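Local coordinates for protein ThreeFoil (PDB 3PG0) that probably binds sugars through a designed three-fold symmetric beta-trefoil that also holds a sodium ion, at residues S57-G61 against D62-W66. Numbering follows the deposited sequence.
Sequences SYSGG and DNQQW
The side-chain amide of Q64 reaches back into the loop and bonds to the loop backbone through both its oxygen and its nitrogen. OE1 of Q64 accepts the N-H of S59 at 2.8 Å, nearly straight and on a lone pair in the carbonyl plane. The loop backbone turns three successive N-H groups, S59 to G61, toward this one oxygen; the G60 and G61 bonds are weak and longer. NE2 of Q64 donates to O of S57 at 3.0 Å, with an N-H...O angle of 168°. D41 takes a further bond from this NE2, which fixes the flip of the buried amide.

Extended beyond CG, chi2 -177°, Q65 carries its NE2 to O of G60 for a more bent bond of 3.0 Å, while its OE1 accepts from R81. The backbone closes the turn where N of Q64 donates to O of G61 at 2.9 Å.

Y58 makes van der Waals contact with both glutamines: CE1 lies 3.6 Å from CB of Q64, and OH 3.6 Å from CG of Q65. N of G60 sits over the centre of one ring face.

The turn, with its 3-10 segment 62-63, leads from strand 53-56 into strand 66-72. The QQW sequence here matches the QxW motif of ricin-type beta-trefoil lectins.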
loop_
_atom_site.group_PDB
_atom_site.type_symbol
_atom_site.label_atom_id
_atom_site.label_comp_id
_atom_site.label_asym_id
_atom_site.label_seq_id
_atom_site.Cartn_x
_atom_site.Cartn_y
_atom_site.Cartn_z
ATOM N N SER A 57 7.032 11.180 -4.463
ATOM C CA SER A 57 8.319 10.927 -5.095
ATOM C C SER A 57 9.270 10.223 -4.121
ATOM O O SER A 57 9.398 10.632 -2.966
ATOM C CB SER A 57 8.945 12.242 -5.549
ATOM O OG SER A 57 8.198 12.803 -6.607
ATOM N N TYR A 58 9.952 9.187 -4.602
ATOM C CA TYR A 58 10.817 8.381 -3.738
ATOM C C TYR A 58 12.107 9.113 -3.377
ATOM O O TYR A 58 12.843 9.563 -4.263
ATOM C CB TYR A 58 11.165 7.045 -4.400
ATOM C CG TYR A 58 11.810 6.081 -3.441
ATOM C CD1 TYR A 58 11.056 5.486 -2.442
ATOM C CD2 TYR A 58 13.169 5.775 -3.516
ATOM C CE1 TYR A 58 11.613 4.604 -1.548
ATOM C CE2 TYR A 58 13.747 4.888 -2.615
ATOM C CZ TYR A 58 12.964 4.304 -1.636
ATOM O OH TYR A 58 13.527 3.422 -0.735
ATOM N N SER A 59 12.378 9.211 -2.074
ATOM C CA SER A 59 13.580 9.865 -1.561
ATOM C C SER A 59 14.457 8.888 -0.776
ATOM O O SER A 59 15.548 9.250 -0.322
ATOM C CB SER A 59 13.187 11.008 -0.628
ATOM O OG SER A 59 12.590 10.483 0.554
ATOM N N GLY A 60 13.968 7.668 -0.586
ATOM C CA GLY A 60 14.658 6.679 0.229
ATOM C C GLY A 60 14.331 6.815 1.710
ATOM O O GLY A 60 14.967 6.199 2.570
ATOM N N GLY A 61 13.330 7.631 2.021
ATOM C CA GLY A 61 12.914 7.801 3.401
ATOM C C GLY A 61 12.429 6.481 3.976
ATOM O O GLY A 61 11.854 5.657 3.258
ATOM N N ASP A 62 12.660 6.263 5.269
ATOM C CA ASP A 62 12.186 5.033 5.900
ATOM C C ASP A 62 10.663 4.935 5.868
ATOM O O ASP A 62 10.106 3.844 6.009
ATOM C CB ASP A 62 12.651 4.938 7.360
ATOM C CG ASP A 62 14.132 4.635 7.491
ATOM O OD1 ASP A 62 14.798 4.325 6.483
ATOM O OD2 ASP A 62 14.626 4.686 8.632
ATOM N N ASN A 63 9.989 6.073 5.702
ATOM C CA ASN A 63 8.526 6.084 5.605
ATOM C C ASN A 63 8.036 5.684 4.211
ATOM O O ASN A 63 6.830 5.702 3.932
ATOM C CB ASN A 63 7.967 7.466 5.986
ATOM C CG ASN A 63 8.470 8.568 5.082
ATOM O OD1 ASN A 63 9.676 8.748 4.906
ATOM N ND2 ASN A 63 7.546 9.322 4.506
ATOM N N GLN A 64 8.978 5.310 3.349
ATOM C CA GLN A 64 8.671 4.882 1.985
ATOM C C GLN A 64 9.225 3.487 1.755
ATOM O O GLN A 64 9.307 3.027 0.618
ATOM C CB GLN A 64 9.305 5.828 0.973
ATOM C CG GLN A 64 8.941 7.279 1.164
ATOM C CD GLN A 64 9.543 8.150 0.093
ATOM O OE1 GLN A 64 10.753 8.077 -0.167
ATOM N NE2 GLN A 64 8.707 8.973 -0.549
ATOM N N GLN A 65 9.624 2.820 2.835
ATOM C CA GLN A 65 10.134 1.463 2.737
ATOM C C GLN A 65 9.252 0.524 3.533
ATOM O O GLN A 65 8.839 0.850 4.649
ATOM C CB GLN A 65 11.568 1.385 3.262
ATOM C CG GLN A 65 12.521 2.314 2.561
ATOM C CD GLN A 65 13.938 2.152 3.065
ATOM O OE1 GLN A 65 14.358 1.053 3.427
ATOM N NE2 GLN A 65 14.684 3.252 3.094
ATOM N N TRP A 66 8.969 -0.639 2.953
ATOM C CA TRP A 66 7.978 -1.551 3.489
ATOM C C TRP A 66 8.543 -2.951 3.588
ATOM O O TRP A 66 9.164 -3.449 2.649
ATOM C CB TRP A 66 6.737 -1.562 2.582
ATOM C CG TRP A 66 6.086 -0.202 2.485
ATOM C CD1 TRP A 66 6.413 0.820 1.623
ATOM C CD2 TRP A 66 5.021 0.287 3.302
ATOM N NE1 TRP A 66 5.607 1.910 1.862
ATOM C CE2 TRP A 66 4.734 1.603 2.879
ATOM C CE3 TRP A 66 4.265 -0.269 4.342
ATOM C CZ2 TRP A 66 3.730 2.375 3.467
ATOM C CZ3 TRP A 66 3.264 0.497 4.925
ATOM C CH2 TRP A 66 3.009 1.804 4.492
#